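Local coordinates for protein ribonucleoside-diphosphate reductase (Pseudomonas aeruginosa, PDB 5IM3) that probably makes the precursors of DNA synthesis by reducing ribonucleoside diphosphates to deoxyribonucleotides with thioredoxin, and binds the allosteric effector dATP, at residues C373-V378 with T588-N593; A182-E187 with V206-T211. All blocks are in the same frame, centred on the assembly; numbering follows the deposited sequence.

Contact 1 of 2, residues C373-V378 with T588-N593; sequences CYLTTV and TEITLN
L375 and I590 meet by their methyl branches: CD1 of L375 lies 3.7 Å from CG2 of I590, and the two side chains cross obliquely. On I590 it is the branch that stands anti to the backbone N, CG2, that reaches the leucine. The other branch, CG1 (chi1 -57°), is the one nearer the cysteine: in the conformer modelled here C373 SG lies 4.3 Å from I590 CG1, a loose contact that depends on which of the two deposited copies of C373 is taken. The second methyl of L375 goes to the backbone instead: CD2 comes to 4.1 Å from I590 O and 4.2 Å from L592 O, both loose contacts. The CB of L592 also faces the strand, but its CD1 stays 4.8 Å from L375 CD1. Strand 373-377 belongs to the barrel of the reductase, antiparallel to strand 600-608 on one side and parallel to 401-405 on the other; L592 packs on A600 of strand 600-608, and L375 and I590 both rest on C602. Segment 588-593 leads toward strand 600-608 and probably belongs to the finger loop that threads the barrel in this family. C373 is joined to C602 in a disulfide, consistent with the redox-active pair of class I reductases. The loop backbone is held by residues just before it and by one distant in sequence: N585 OD1 accepts from the amides of E589 and I590, S584 OG bonds to I590 O, and Q872 OE1 takes the amide N-H of T591.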
# COMPACT_ATOMS: atom_id res chain seq x y z
N CYS A 373 -37.50 -24.62 11.71
CA CYS A 373 -37.25 -23.35 11.05
C CYS A 373 -38.40 -22.40 11.38
O CYS A 373 -39.56 -22.74 11.16
CB CYS A 373 -37.13 -23.54 9.53
SG CYS A 373 -37.22 -22.05 8.46
N TYR A 374 -38.08 -21.22 11.91
CA TYR A 374 -39.11 -20.31 12.40
C TYR A 374 -38.79 -18.87 12.04
O TYR A 374 -37.63 -18.49 11.88
CB TYR A 374 -39.28 -20.40 13.92
CG TYR A 374 -39.37 -21.81 14.45
CD1 TYR A 374 -40.59 -22.47 14.53
CD2 TYR A 374 -38.23 -22.48 14.87
CE1 TYR A 374 -40.67 -23.76 15.02
CE2 TYR A 374 -38.30 -23.76 15.35
CZ TYR A 374 -39.52 -24.40 15.43
OH TYR A 374 -39.57 -25.68 15.91
N LEU A 375 -39.85 -18.06 11.94
CA LEU A 375 -39.76 -16.62 11.73
C LEU A 375 -40.55 -15.92 12.82
O LEU A 375 -41.66 -16.33 13.16
CB LEU A 375 -40.31 -16.20 10.35
CG LEU A 375 -39.59 -16.70 9.09
CD1 LEU A 375 -39.92 -18.16 8.78
CD2 LEU A 375 -39.96 -15.81 7.91
N THR A 376 -39.98 -14.84 13.35
CA THR A 376 -40.62 -14.06 14.40
C THR A 376 -40.52 -12.58 14.07
O THR A 376 -39.72 -12.16 13.24
CB THR A 376 -39.99 -14.30 15.78
OG1 THR A 376 -38.70 -13.68 15.83
CG2 THR A 376 -39.85 -15.80 16.06
N THR A 377 -41.35 -11.79 14.75
CA THR A 377 -41.29 -10.34 14.70
C THR A 377 -41.29 -9.82 16.13
O THR A 377 -42.07 -10.30 16.96
CB THR A 377 -42.47 -9.76 13.89
OG1 THR A 377 -42.40 -8.33 13.90
CG2 THR A 377 -43.81 -10.21 14.46
N VAL A 378 -40.41 -8.88 16.42
CA VAL A 378 -40.17 -8.41 17.78
C VAL A 378 -40.95 -7.12 18.00
O VAL A 378 -40.79 -6.18 17.21
CB VAL A 378 -38.67 -8.18 18.04
CG1 VAL A 378 -38.42 -7.90 19.51
CG2 VAL A 378 -37.86 -9.39 17.60
N THR A 588 -33.07 -17.57 4.15
CA THR A 588 -33.50 -16.57 3.17
C THR A 588 -34.27 -17.17 1.99
O THR A 588 -34.16 -16.67 0.88
CB THR A 588 -32.31 -15.75 2.65
OG1 THR A 588 -31.54 -16.52 1.71
CG2 THR A 588 -31.42 -15.29 3.80
N GLU A 589 -35.07 -18.21 2.22
CA GLU A 589 -35.95 -18.75 1.19
C GLU A 589 -37.41 -18.77 1.61
O GLU A 589 -38.26 -19.15 0.79
CB GLU A 589 -35.51 -20.16 0.78
CG GLU A 589 -36.02 -21.31 1.68
CD GLU A 589 -35.30 -21.38 3.01
OE1 GLU A 589 -34.48 -20.49 3.31
OE2 GLU A 589 -35.56 -22.35 3.76
N ILE A 590 -37.73 -18.37 2.83
CA ILE A 590 -39.09 -18.46 3.37
C ILE A 590 -39.66 -17.06 3.48
O ILE A 590 -38.97 -16.12 3.90
CB ILE A 590 -39.08 -19.17 4.75
CG1 ILE A 590 -38.45 -20.56 4.62
CG2 ILE A 590 -40.48 -19.25 5.32
CD1 ILE A 590 -39.19 -21.49 3.66
N THR A 591 -40.95 -16.91 3.12
CA THR A 591 -41.64 -15.62 3.17
C THR A 591 -43.04 -15.86 3.73
O THR A 591 -44.01 -16.00 2.99
CB THR A 591 -41.69 -14.94 1.80
OG1 THR A 591 -42.32 -15.81 0.85
CG2 THR A 591 -40.29 -14.60 1.31
N LEU A 592 -43.13 -15.90 5.06
CA LEU A 592 -44.37 -16.16 5.77
C LEU A 592 -44.69 -15.02 6.73
O LEU A 592 -43.79 -14.33 7.21
CB LEU A 592 -44.30 -17.48 6.55
CG LEU A 592 -44.04 -18.75 5.73
CD1 LEU A 592 -43.82 -19.94 6.66
CD2 LEU A 592 -45.19 -19.03 4.77
N ASN A 593 -45.98 -14.83 7.00
CA ASN A 593 -46.43 -13.77 7.89
C ASN A 593 -46.07 -14.09 9.34
O ASN A 593 -46.01 -15.24 9.76
CB ASN A 593 -47.94 -13.58 7.79
CG ASN A 593 -48.37 -13.04 6.44
OD1 ASN A 593 -47.56 -12.54 5.67
ND2 ASN A 593 -49.66 -13.13 6.16

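Contact 2 of 2, residues A182-E187 with V206-T211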
# COMPACT_ATOMS: atom_id res chain seq x y z
N ALA A 182 -12.62 -59.59 -8.11
CA ALA A 182 -11.40 -60.34 -7.82
C ALA A 182 -10.26 -59.40 -7.47
O ALA A 182 -9.45 -59.70 -6.58
CB ALA A 182 -11.03 -61.23 -9.01
N LEU A 183 -10.17 -58.26 -8.15
CA LEU A 183 -9.13 -57.29 -7.84
C LEU A 183 -9.22 -56.83 -6.39
O LEU A 183 -8.20 -56.73 -5.70
CB LEU A 183 -9.24 -56.09 -8.79
CG LEU A 183 -8.05 -55.13 -8.86
CD1 LEU A 183 -6.86 -55.78 -9.55
CD2 LEU A 183 -8.45 -53.84 -9.57
N ILE A 184 -10.43 -56.56 -5.91
CA ILE A 184 -10.60 -56.12 -4.52
C ILE A 184 -10.24 -57.24 -3.56
O ILE A 184 -9.61 -57.00 -2.52
CB ILE A 184 -12.04 -55.62 -4.29
CG1 ILE A 184 -12.36 -54.43 -5.21
CG2 ILE A 184 -12.24 -55.22 -2.83
CD1 ILE A 184 -13.80 -53.96 -5.12
N GLU A 185 -10.65 -58.47 -3.87
CA GLU A 185 -10.39 -59.59 -2.97
C GLU A 185 -8.89 -59.84 -2.82
O GLU A 185 -8.42 -60.16 -1.72
CB GLU A 185 -11.09 -60.84 -3.49
CG GLU A 185 -11.05 -62.02 -2.53
CD GLU A 185 -11.95 -63.16 -2.97
OE1 GLU A 185 -12.56 -63.05 -4.05
OE2 GLU A 185 -12.05 -64.16 -2.23
N ARG A 186 -8.13 -59.68 -3.90
CA ARG A 186 -6.69 -59.88 -3.83
C ARG A 186 -6.03 -58.77 -3.02
O ARG A 186 -5.23 -59.04 -2.12
CB ARG A 186 -6.09 -59.95 -5.23
CG ARG A 186 -6.44 -61.23 -5.98
CD ARG A 186 -5.67 -61.35 -7.29
NE ARG A 186 -6.39 -60.74 -8.42
CZ ARG A 186 -6.18 -59.52 -8.90
NH1 ARG A 186 -5.25 -58.73 -8.36
NH2 ARG A 186 -6.89 -59.09 -9.92
N GLU A 187 -6.36 -57.51 -3.33
CA GLU A 187 -5.73 -56.39 -2.63
C GLU A 187 -6.03 -56.43 -1.14
O GLU A 187 -5.17 -56.09 -0.32
CB GLU A 187 -6.20 -55.07 -3.24
CG GLU A 187 -5.41 -53.85 -2.78
CD GLU A 187 -4.02 -53.77 -3.39
OE1 GLU A 187 -3.69 -54.64 -4.22
OE2 GLU A 187 -3.27 -52.83 -3.05
N VAL A 206 -13.28 -52.38 3.26
CA VAL A 206 -13.73 -51.02 2.96
C VAL A 206 -12.54 -50.13 2.63
O VAL A 206 -12.60 -49.29 1.72
CB VAL A 206 -14.55 -50.46 4.13
CG1 VAL A 206 -14.93 -49.01 3.89
CG2 VAL A 206 -15.80 -51.31 4.35
N MET A 207 -11.43 -50.30 3.35
CA MET A 207 -10.26 -49.45 3.13
C MET A 207 -9.76 -49.54 1.70
O MET A 207 -9.47 -48.52 1.06
CB MET A 207 -9.15 -49.82 4.12
CG MET A 207 -9.29 -49.18 5.49
SD MET A 207 -9.06 -47.40 5.45
CE MET A 207 -9.27 -46.98 7.19
N THR A 208 -9.66 -50.76 1.17
CA THR A 208 -9.18 -50.97 -0.19
C THR A 208 -10.30 -50.95 -1.22
O THR A 208 -10.08 -51.34 -2.37
CB THR A 208 -8.41 -52.29 -0.29
OG1 THR A 208 -9.32 -53.38 -0.40
CG2 THR A 208 -7.52 -52.50 0.93
N ALA A 209 -11.50 -50.51 -0.83
CA ALA A 209 -12.58 -50.28 -1.77
C ALA A 209 -12.77 -48.81 -2.10
O ALA A 209 -13.08 -48.47 -3.24
CB ALA A 209 -13.89 -50.85 -1.21
N ARG A 210 -12.59 -47.92 -1.12
CA ARG A 210 -12.67 -46.49 -1.39
C ARG A 210 -11.39 -45.94 -1.99
O ARG A 210 -11.42 -44.85 -2.58
CB ARG A 210 -13.02 -45.72 -0.11
CG ARG A 210 -12.05 -45.90 1.04
CD ARG A 210 -12.29 -44.84 2.11
NE ARG A 210 -11.50 -45.06 3.31
CZ ARG A 210 -11.30 -44.15 4.26
NH1 ARG A 210 -11.84 -42.94 4.15
NH2 ARG A 210 -10.56 -44.44 5.32
N THR A 211 -10.27 -46.64 -1.85
CA THR A 211 -9.06 -46.24 -2.56
C THR A 211 -9.21 -46.35 -4.07
O THR A 211 -8.38 -45.81 -4.80
CB THR A 211 -7.87 -47.09 -2.11
OG1 THR A 211 -6.66 -46.56 -2.65
CG2 THR A 211 -8.03 -48.54 -2.57
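T208 meets two residues of segment 182-187, one turn apart on their helix: E187 through carbon and I184 through oxygen. The apolar part is slight. CG of E187 sits 4.2 Å from CB of T208, and the two side chains are inclined to each other at an oblique angle. E187 holds CG anti to its backbone N (chi1 -169°) and then bends at chi2 (74°), so the methylene next to CB does the touching. The polar part is a near approach without a bond: T208 OG1 lies 4.2 Å from I184 O and equally far from I184 CG2. T208 turns this hydroxyl between its own backbone N and carbonyl carbon (chi1 80°), where the contact buries it with no partner anywhere in the model. I184 O, for its part, is bonded to the hydroxyl of T188. Backbone spacing is tight, with I184 CA and A209 CA 6.8 Å apart. Within segment 206-211, V206 O accepts from both A209 N and R210 N, and a weak bond links R210 NH2 to M207 SD at 3.3 Å, the sulfur lying at the edge of the guanidinium, in its plane. These helices, 181-190 and 198-210, follow one another in the second ATP cone. Helix 219-239 packs against both, meeting I184 through Y219 and A209 through T223 and L226; helix 162-173 receives E185, while V206 and R210 touch Y297 of helix 297-307 and R210 makes a cation-pi contact with F802 on strand 802-805.

Overall arrangement
The two contacts hold no element in common and lie on opposite sides of the chain's centre, their own centres 49 Å apart and their nearest atoms about 31 Å. Contact 2 closes along the sequence before contact 1 opens. Contact 1 is buried, a long-range meeting of a barrel strand and a loop across some two hundred residues; contact 2 is local and only partly buried, between successive helices of an ATP cone. Their chemistry follows: branched apolar side chains and a disulfide sulfur in the barrel, against a threonine beside a glutamate methylene and a helix carbonyl in the cone. Neither contact joins different chains, and both lie away from the dATP pockets.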